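Local coordinates for protein Ulp1-like SUMO protease (Chaetomium thermophilum, PDB 6DG4) that probably cleaves SUMO from its conjugates as a cysteine protease of the C48 family, through its C-terminal catalytic domain, at residues 58-63 / 230-235; 62-67 / 205-210; 67-72 / 127-132. One frame throughout, in Å; residues are numbered along the deposited sequence. Where two conformers were deposited one is given.

Contact 1: 58-63 / 230-235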
loop_
_atom_site.group_PDB
_atom_site.type_symbol
_atom_site.label_atom_id
_atom_site.label_comp_id
_atom_site.label_asym_id
_atom_site.label_seq_id
_atom_site.Cartn_x
_atom_site.Cartn_y
_atom_site.Cartn_z
ATOM N N ALA A 58 -11.640 10.440 -9.894
ATOM C CA ALA A 58 -11.771 9.053 -10.311
ATOM C C ALA A 58 -11.534 8.104 -9.145
ATOM O O ALA A 58 -10.651 8.319 -8.310
ATOM C CB ALA A 58 -10.771 8.737 -11.425
ATOM N N TRP A 59 -12.313 7.036 -9.104
ATOM C CA TRP A 59 -12.049 5.958 -8.166
ATOM C C TRP A 59 -10.993 5.035 -8.771
ATOM O O TRP A 59 -11.132 4.578 -9.909
ATOM C CB TRP A 59 -13.342 5.205 -7.867
ATOM C CG TRP A 59 -14.360 6.012 -7.099
ATOM C CD1 TRP A 59 -15.052 7.103 -7.551
ATOM C CD2 TRP A 59 -14.811 5.782 -5.754
ATOM N NE1 TRP A 59 -15.905 7.562 -6.573
ATOM C CE2 TRP A 59 -15.776 6.770 -5.462
ATOM C CE3 TRP A 59 -14.500 4.832 -4.774
ATOM C CZ2 TRP A 59 -16.428 6.837 -4.231
ATOM C CZ3 TRP A 59 -15.146 4.905 -3.548
ATOM C CH2 TRP A 59 -16.099 5.900 -3.290
ATOM N N LEU A 60 -9.922 4.787 -8.025
ATOM C CA LEU A 60 -8.844 3.942 -8.522
ATOM C C LEU A 60 -9.296 2.486 -8.621
ATOM O O LEU A 60 -10.163 2.025 -7.872
ATOM C CB LEU A 60 -7.625 4.047 -7.600
ATOM C CG LEU A 60 -6.634 5.187 -7.885
ATOM C CD1 LEU A 60 -7.313 6.540 -7.917
ATOM C CD2 LEU A 60 -5.499 5.189 -6.860
ATOM N N ASN A 61 -8.672 1.754 -9.543
ATOM C CA ASN A 61 -8.950 0.334 -9.703
ATOM C C ASN A 61 -7.896 -0.521 -9.003
ATOM O O ASN A 61 -6.878 -0.030 -8.509
ATOM C CB ASN A 61 -9.108 -0.060 -11.182
ATOM C CG ASN A 61 -7.829 0.095 -12.010
ATOM O OD1 ASN A 61 -6.767 0.436 -11.505
ATOM N ND2 ASN A 61 -7.951 -0.161 -13.309
ATOM N N ASP A 62 -8.175 -1.830 -8.955
ATOM C CA ASP A 62 -7.257 -2.772 -8.325
ATOM C C ASP A 62 -5.887 -2.727 -8.988
ATOM O O ASP A 62 -4.857 -2.776 -8.307
ATOM C CB ASP A 62 -7.802 -4.202 -8.419
ATOM C CG ASP A 62 -9.151 -4.384 -7.736
ATOM O OD1 ASP A 62 -9.659 -3.444 -7.092
ATOM O OD2 ASP A 62 -9.715 -5.491 -7.866
ATOM N N ASN A 63 -5.855 -2.658 -10.324
ATOM C CA ASN A 63 -4.590 -2.707 -11.045
ATOM C C ASN A 63 -3.623 -1.654 -10.522
ATOM O O ASN A 63 -2.444 -1.934 -10.278
ATOM C CB ASN A 63 -4.812 -2.444 -12.538
ATOM C CG ASN A 63 -5.482 -3.587 -13.258
ATOM O OD1 ASN A 63 -5.545 -4.711 -12.762
ATOM N ND2 ASN A 63 -5.953 -3.312 -14.474
ATOM N N LEU A 230 -2.489 15.924 -7.301
ATOM C CA LEU A 230 -1.094 15.810 -7.702
ATOM C C LEU A 230 -0.546 14.417 -7.411
ATOM O O LEU A 230 0.208 13.861 -8.217
ATOM C CB LEU A 230 -0.289 16.879 -6.978
ATOM C CG LEU A 230 1.225 16.777 -7.059
ATOM C CD1 LEU A 230 1.696 16.803 -8.503
ATOM C CD2 LEU A 230 1.817 17.924 -6.242
ATOM N N GLN A 231 -0.908 13.835 -6.271
ATOM C CA GLN A 231 -0.426 12.496 -5.952
ATOM C C GLN A 231 -0.867 11.478 -6.995
ATOM O O GLN A 231 -0.130 10.527 -7.275
ATOM C CB GLN A 231 -0.919 12.099 -4.565
ATOM C CG GLN A 231 -0.445 10.741 -4.067
ATOM C CD GLN A 231 1.025 10.670 -3.726
ATOM O OE1 GLN A 231 1.868 11.340 -4.327
ATOM N NE2 GLN A 231 1.344 9.822 -2.755
ATOM N N ARG A 232 -2.050 11.654 -7.592
ATOM C CA ARG A 232 -2.456 10.766 -8.677
ATOM C C ARG A 232 -1.467 10.826 -9.833
ATOM O O ARG A 232 -1.133 9.796 -10.428
ATOM C CB ARG A 232 -3.859 11.125 -9.162
ATOM C CG ARG A 232 -4.940 10.860 -8.140
ATOM C CD ARG A 232 -6.207 11.621 -8.498
ATOM N NE ARG A 232 -7.254 11.396 -7.508
ATOM C CZ ARG A 232 -8.148 10.414 -7.572
ATOM N NH1 ARG A 232 -8.126 9.555 -8.580
ATOM N NH2 ARG A 232 -9.048 10.277 -6.608
ATOM N N GLN A 233 -1.013 12.035 -10.187
ATOM C CA GLN A 233 -0.033 12.177 -11.255
ATOM C C GLN A 233 1.284 11.518 -10.879
ATOM O O GLN A 233 1.942 10.898 -11.724
ATOM C CB GLN A 233 0.235 13.650 -11.542
ATOM C CG GLN A 233 -0.903 14.414 -12.102
ATOM C CD GLN A 233 -0.450 15.804 -12.498
ATOM O OE1 GLN A 233 -0.456 16.177 -13.674
ATOM N NE2 GLN A 233 -0.021 16.568 -11.516
ATOM N N ARG A 234 1.698 11.665 -9.616
ATOM C CA ARG A 234 2.948 11.064 -9.171
ATOM C C ARG A 234 2.863 9.545 -9.185
ATOM O O ARG A 234 3.815 8.871 -9.595
ATOM C CB ARG A 234 3.301 11.575 -7.776
ATOM C CG ARG A 234 3.575 13.083 -7.734
ATOM C CD ARG A 234 4.093 13.540 -6.366
ATOM N NE ARG A 234 5.326 12.828 -6.063
ATOM C CZ ARG A 234 6.514 13.100 -6.596
ATOM N NH1 ARG A 234 6.682 14.111 -7.442
ATOM N NH2 ARG A 234 7.547 12.340 -6.285
ATOM N N ILE A 235 1.733 8.987 -8.739
ATOM C CA ILE A 235 1.541 7.542 -8.802
ATOM C C ILE A 235 1.612 7.070 -10.244
ATOM O O ILE A 235 2.242 6.051 -10.554
ATOM C CB ILE A 235 0.208 7.152 -8.139
ATOM C CG1 ILE A 235 0.269 7.387 -6.628
ATOM C CG2 ILE A 235 -0.143 5.687 -8.435
ATOM C CD1 ILE A 235 -1.106 7.438 -5.983
#
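Arg232 sends its side chain toward Ala58 with CG anti to its own carbonyl carbon (chi1 -67°) and the chain extended from CG to NE. This carries the guanidinium off helix 228-241 to the loop that precedes helix 62-80. Leu60 also has CG anti to its carbonyl carbon, which brings CD1 to the same guanidinium. Ala58 O receives both end nitrogens of Arg232. NH1 lies 2.8 Å from Ala58 O and NH2 lies 3.0 Å from Ala58 O. Sharing one acceptor bends both bonds, with N-H...O angles of 145° and 135°. The oxygen sits near the guanidinium plane, at its edge. Leu60 CD1 approaches Arg232 NH1 obliquely at 3.2 Å, so the packing is tight here. The guanidinium has further partners. NH2 makes a salt bridge with Asp201, and NH1 also bonds to Leu53 O. Several acceptors thus fix the rotation of a buried group. A methionine in place of Arg232 would probably leave Ala58 O without its two donors and Asp201 without this salt-bridge partner. Asn61 follows as the N-cap of helix 62-80, its OD1 bonded to Val64 N. Within the Ulp1-type catalytic domain, a buried arginine of helix 228-241 thus grips one loop carbonyl end-on and, through Asp201, also holds the chain just before helix 202-215.

Contact 2: 62-67 / 205-210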
loop_
_atom_site.group_PDB
_atom_site.type_symbol
_atom_site.label_atom_id
_atom_site.label_comp_id
_atom_site.label_asym_id
_atom_site.label_seq_id
_atom_site.Cartn_x
_atom_site.Cartn_y
_atom_site.Cartn_z
ATOM N N ASP A 62 -8.175 -1.830 -8.955
ATOM C CA ASP A 62 -7.257 -2.772 -8.325
ATOM C C ASP A 62 -5.887 -2.727 -8.988
ATOM O O ASP A 62 -4.857 -2.776 -8.307
ATOM C CB ASP A 62 -7.802 -4.202 -8.419
ATOM C CG ASP A 62 -9.151 -4.384 -7.736
ATOM O OD1 ASP A 62 -9.659 -3.444 -7.092
ATOM O OD2 ASP A 62 -9.715 -5.491 -7.866
ATOM N N ASN A 63 -5.855 -2.658 -10.324
ATOM C CA ASN A 63 -4.590 -2.707 -11.045
ATOM C C ASN A 63 -3.623 -1.654 -10.522
ATOM O O ASN A 63 -2.444 -1.934 -10.278
ATOM C CB ASN A 63 -4.812 -2.444 -12.538
ATOM C CG ASN A 63 -5.482 -3.587 -13.258
ATOM O OD1 ASN A 63 -5.545 -4.711 -12.762
ATOM N ND2 ASN A 63 -5.953 -3.312 -14.474
ATOM N N VAL A 64 -4.117 -0.423 -10.381
ATOM C CA VAL A 64 -3.283 0.691 -9.952
ATOM C C VAL A 64 -2.910 0.543 -8.483
ATOM O O VAL A 64 -1.737 0.658 -8.109
ATOM C CB VAL A 64 -4.019 2.016 -10.233
ATOM C CG1 VAL A 64 -3.393 3.158 -9.462
ATOM C CG2 VAL A 64 -4.026 2.310 -11.728
ATOM N N ILE A 65 -3.903 0.272 -7.631
ATOM C CA ILE A 65 -3.673 0.231 -6.187
ATOM C C ILE A 65 -2.688 -0.875 -5.829
ATOM O O ILE A 65 -1.707 -0.648 -5.110
ATOM C CB ILE A 65 -5.004 0.085 -5.426
ATOM C CG1 ILE A 65 -5.834 1.363 -5.581
ATOM C CG2 ILE A 65 -4.741 -0.204 -3.956
ATOM C CD1 ILE A 65 -7.284 1.218 -5.196
ATOM N N ILE A 66 -2.943 -2.089 -6.314
ATOM C CA ILE A 66 -2.052 -3.200 -6.009
ATOM C C ILE A 66 -0.694 -2.985 -6.660
ATOM O O ILE A 66 0.350 -3.271 -6.061
ATOM C CB ILE A 66 -2.701 -4.532 -6.430
ATOM C CG1 ILE A 66 -4.066 -4.711 -5.746
ATOM C CG2 ILE A 66 -1.758 -5.697 -6.145
ATOM C CD1 ILE A 66 -4.058 -4.585 -4.244
ATOM N N GLY A 67 -0.678 -2.471 -7.891
ATOM C CA GLY A 67 0.592 -2.193 -8.542
ATOM C C GLY A 67 1.448 -1.242 -7.733
ATOM O O GLY A 67 2.639 -1.483 -7.513
ATOM N N PHE A 205 -5.516 7.753 -0.695
ATOM C CA PHE A 205 -5.144 7.708 0.713
ATOM C C PHE A 205 -4.507 6.367 1.068
ATOM O O PHE A 205 -3.514 6.313 1.803
ATOM C CB PHE A 205 -6.384 7.901 1.590
ATOM C CG PHE A 205 -6.835 9.332 1.746
ATOM C CD1 PHE A 205 -6.092 10.230 2.488
ATOM C CD2 PHE A 205 -8.040 9.755 1.213
ATOM C CE1 PHE A 205 -6.518 11.528 2.665
ATOM C CE2 PHE A 205 -8.467 11.060 1.384
ATOM C CZ PHE A 205 -7.703 11.943 2.114
ATOM N N THR A 206 -5.092 5.269 0.582
ATOM C CA THR A 206 -4.574 3.936 0.891
ATOM C C THR A 206 -3.133 3.788 0.407
ATOM O O THR A 206 -2.261 3.329 1.156
ATOM C CB THR A 206 -5.501 2.884 0.271
ATOM O OG1 THR A 206 -6.770 2.912 0.939
ATOM C CG2 THR A 206 -4.946 1.474 0.373
ATOM N N ILE A 207 -2.857 4.181 -0.838
ATOM C CA ILE A 207 -1.495 4.092 -1.360
ATOM C C ILE A 207 -0.556 4.987 -0.558
ATOM O O ILE A 207 0.575 4.604 -0.231
ATOM C CB ILE A 207 -1.470 4.466 -2.855
ATOM C CG1 ILE A 207 -2.163 3.405 -3.708
ATOM C CG2 ILE A 207 -0.030 4.672 -3.334
ATOM C CD1 ILE A 207 -2.494 3.890 -5.115
ATOM N N THR A 208 -0.989 6.215 -0.270
ATOM C CA THR A 208 -0.093 7.175 0.367
ATOM C C THR A 208 0.203 6.767 1.802
ATOM O O THR A 208 1.343 6.895 2.267
ATOM C CB THR A 208 -0.688 8.581 0.278
ATOM O OG1 THR A 208 -0.942 8.907 -1.096
ATOM C CG2 THR A 208 0.274 9.614 0.836
ATOM N N ASN A 209 -0.809 6.264 2.518
ATOM C CA ASN A 209 -0.577 5.744 3.859
ATOM C C ASN A 209 0.357 4.544 3.829
ATOM O O ASN A 209 1.159 4.350 4.749
ATOM C CB ASN A 209 -1.903 5.391 4.531
ATOM C CG ASN A 209 -2.669 6.621 4.963
ATOM O OD1 ASN A 209 -2.084 7.683 5.175
ATOM N ND2 ASN A 209 -3.978 6.491 5.086
ATOM N N ALA A 210 0.262 3.721 2.782
ATOM C CA ALA A 210 1.169 2.588 2.645
ATOM C C ALA A 210 2.606 3.051 2.427
ATOM O O ALA A 210 3.539 2.472 2.999
ATOM C CB ALA A 210 0.700 1.669 1.516
#
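Ile207 points its side chain at helix 62-80, where it lies against Ile65 end-on. Its CG1 is anti to the carbonyl carbon (chi1 -69°), and CD1 continues anti to CA (chi2 165°). The straight branch therefore reaches out from helix 202-215. Its tip, CD1, does the touching. CD1 of Ile207 lies 4.0 Å from Ile65 CA, so it meets the backbone of the facing helix and not only a side chain. It is also 4.2 Å from Ile65 CG1. Ile65 does not answer head-on. Its bond from CA to CB runs across the direction of the approach, and Ile207 comes against its root. The closest CA pair is Ile65 CA to Ile207 CA, at 6.6 Å. The helices are thus close where they meet. Val64 adds a looser touch, with CG1 4.5 Å from Ile207 CD1. Val64 was modelled in two conformers, so this touch is less certain. No hydrogen bond crosses the contact. Thr206 OG1 bonds back to Cys202 O in its own helix, while Thr208 OG1 bonds to Val204 O and also to Gln231 NE2 of helix 228-241. Trp138 of strand 137-144 touches both Ile65 and Thr206 and so borders the contact. This is buried apolar helix-helix packing in the core of the catalytic domain. In clan CA cysteine proteases the nucleophile opens the central helix, and the place of Cys202 at the start of helix 202-215 is consistent with that layout.

Contact 3: 67-72 / 127-132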
loop_
_atom_site.group_PDB
_atom_site.type_symbol
_atom_site.label_atom_id
_atom_site.label_comp_id
_atom_site.label_asym_id
_atom_site.label_seq_id
_atom_site.Cartn_x
_atom_site.Cartn_y
_atom_site.Cartn_z
ATOM N N GLY A 67 -0.678 -2.471 -7.891
ATOM C CA GLY A 67 0.592 -2.193 -8.542
ATOM C C GLY A 67 1.448 -1.242 -7.733
ATOM O O GLY A 67 2.639 -1.483 -7.513
ATOM N N ALA A 68 0.847 -0.149 -7.266
ATOM C CA ALA A 68 1.603 0.837 -6.507
ATOM C C ALA A 68 2.117 0.253 -5.201
ATOM O O ALA A 68 3.276 0.470 -4.830
ATOM C CB ALA A 68 0.726 2.052 -6.225
ATOM N N ILE A 69 1.272 -0.488 -4.487
ATOM C CA ILE A 69 1.670 -1.006 -3.184
ATOM C C ILE A 69 2.753 -2.069 -3.326
ATOM O O ILE A 69 3.679 -2.131 -2.507
ATOM C CB ILE A 69 0.432 -1.471 -2.396
ATOM C CG1 ILE A 69 -0.427 -0.243 -2.060
ATOM C CG2 ILE A 69 0.839 -2.185 -1.144
ATOM C CD1 ILE A 69 -1.793 -0.549 -1.488
ATOM N N PHE A 70 2.686 -2.901 -4.371
ATOM C CA PHE A 70 3.769 -3.851 -4.615
ATOM C C PHE A 70 5.094 -3.127 -4.847
ATOM O O PHE A 70 6.150 -3.598 -4.407
ATOM C CB PHE A 70 3.428 -4.761 -5.800
ATOM C CG PHE A 70 2.702 -6.029 -5.410
ATOM C CD1 PHE A 70 1.620 -6.002 -4.543
ATOM C CD2 PHE A 70 3.096 -7.246 -5.930
ATOM C CE1 PHE A 70 0.964 -7.177 -4.181
ATOM C CE2 PHE A 70 2.447 -8.409 -5.581
ATOM C CZ PHE A 70 1.371 -8.373 -4.710
ATOM N N TYR A 71 5.061 -1.974 -5.523
ATOM C CA TYR A 71 6.290 -1.212 -5.731
ATOM C C TYR A 71 6.836 -0.634 -4.427
ATOM O O TYR A 71 8.059 -0.512 -4.286
ATOM C CB TYR A 71 6.082 -0.097 -6.760
ATOM C CG TYR A 71 6.141 -0.541 -8.215
ATOM C CD1 TYR A 71 7.138 -1.393 -8.666
ATOM C CD2 TYR A 71 5.210 -0.091 -9.138
ATOM C CE1 TYR A 71 7.204 -1.791 -9.982
ATOM C CE2 TYR A 71 5.270 -0.490 -10.471
ATOM C CZ TYR A 71 6.272 -1.343 -10.883
ATOM O OH TYR A 71 6.341 -1.749 -12.200
ATOM N N ILE A 72 5.963 -0.262 -3.479
ATOM C CA ILE A 72 6.431 0.181 -2.165
ATOM C C ILE A 72 7.231 -0.932 -1.506
ATOM O O ILE A 72 8.354 -0.728 -1.028
ATOM C CB ILE A 72 5.244 0.589 -1.272
ATOM C CG1 ILE A 72 4.432 1.717 -1.902
ATOM C CG2 ILE A 72 5.734 1.002 0.115
ATOM C CD1 ILE A 72 3.129 2.000 -1.169
ATOM N N THR A 127 6.965 -4.975 7.806
ATOM C CA THR A 127 5.701 -4.376 7.400
ATOM C C THR A 127 4.965 -5.309 6.458
ATOM O O THR A 127 5.526 -5.734 5.445
ATOM C CB THR A 127 5.964 -3.057 6.672
ATOM O OG1 THR A 127 6.805 -2.238 7.487
ATOM C CG2 THR A 127 4.671 -2.331 6.390
ATOM N N ILE A 128 3.706 -5.596 6.784
ATOM C CA ILE A 128 2.797 -6.340 5.919
ATOM C C ILE A 128 1.669 -5.392 5.529
ATOM O O ILE A 128 0.944 -4.892 6.398
ATOM C CB ILE A 128 2.243 -7.591 6.621
ATOM C CG1 ILE A 128 3.388 -8.523 7.035
ATOM C CG2 ILE A 128 1.247 -8.307 5.714
ATOM C CD1 ILE A 128 2.936 -9.705 7.880
ATOM N N LEU A 129 1.522 -5.150 4.228
ATOM C CA LEU A 129 0.531 -4.222 3.694
ATOM C C LEU A 129 -0.633 -5.011 3.100
ATOM O O LEU A 129 -0.440 -5.798 2.167
ATOM C CB LEU A 129 1.176 -3.352 2.614
ATOM C CG LEU A 129 2.377 -2.500 3.050
ATOM C CD1 LEU A 129 3.045 -1.879 1.825
ATOM C CD2 LEU A 129 1.958 -1.412 4.035
ATOM N N ILE A 130 -1.829 -4.800 3.634
ATOM C CA ILE A 130 -3.026 -5.517 3.213
ATOM C C ILE A 130 -4.056 -4.496 2.751
ATOM O O ILE A 130 -4.700 -3.832 3.565
ATOM C CB ILE A 130 -3.586 -6.396 4.349
ATOM C CG1 ILE A 130 -2.559 -7.447 4.771
ATOM C CG2 ILE A 130 -4.891 -7.057 3.917
ATOM C CD1 ILE A 130 -2.903 -8.147 6.076
ATOM N N PRO A 131 -4.223 -4.322 1.439
ATOM C CA PRO A 131 -5.269 -3.416 0.945
ATOM C C PRO A 131 -6.639 -4.057 1.108
ATOM O O PRO A 131 -6.839 -5.221 0.757
ATOM C CB PRO A 131 -4.918 -3.224 -0.538
ATOM C CG PRO A 131 -3.655 -3.968 -0.785
ATOM C CD PRO A 131 -3.476 -4.948 0.337
ATOM N N ILE A 132 -7.583 -3.283 1.635
ATOM C CA ILE A 132 -8.918 -3.766 1.961
ATOM C C ILE A 132 -9.928 -2.922 1.203
ATOM O O ILE A 132 -9.914 -1.691 1.307
ATOM C CB ILE A 132 -9.190 -3.668 3.474
ATOM C CG1 ILE A 132 -8.280 -4.633 4.238
ATOM C CG2 ILE A 132 -10.659 -3.942 3.771
ATOM C CD1 ILE A 132 -8.393 -4.540 5.751
#
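Ile69 meets Leu129 and Pro131 with two separate branches. CG2 of Ile69 lies 3.7 Å from Leu129 CD1 and 3.9 Å from Leu129 CB. The other branch ends in CD1, which is 4.0 Å from Pro131 CG. The first torsion explains the split: CG1 is anti to the carbonyl carbon (chi1 -67°), while CG2 is anti to the backbone N. Ile69 and Leu129 meet at a slant, whereas Ile69 and Pro131 run past each other in opposite directions. One turn further along, Ile72 sets CG2 4.3 Å from Leu129 CD1. Leu129 CD1 therefore touches both Ile69 and Ile72. Leu129 and Pro131, two residues apart on the strand, point to the helix, while Ile130 between them points away and packs on Ala141. The helix and strand segments are antiparallel, at 178°, with axes 10.0 Å apart. Further out, backbone bonds of Leu129 to Thr90 and Phe92 hold the strand in the sheet. Ala91 of strand 89-91 packs on Ile69, and Trp138 of strand 137-144 on Pro131. Helix 202-215 borders Ile72 through Ala210, Ile211 and Ala214. All groups that touch across the contact are aliphatic and buried, and no hydrogen bond joins the two segments. This implies that, at this contact, the helix is held on the sheet mainly by shape fit and probably by exclusion of water.

All three contacts use helix 62-80 or the loop leading into it, so they follow one another along it. The centres of contacts 1 and 2 are about 8 Å apart, those of contacts 2 and 3 about 7 Å, and those of contacts 1 and 3 about 14 Å. Contact 1 joins contact 2 where Leu60 CD2 lies 3.7 Å from Ile207 CD1. Gln231 NE2 is 3.0 Å from Thr208 OG1, a probable hydrogen bond. Contact 2 joins contact 3 where Ala210 CB lies 3.6 Å from Ile72 CD1. Trp59, between Ala58 and Leu60, touches Cys202, and Thr206 bonds to its carbonyl, so contacts 1 and 2 border the probable active-site cysteine.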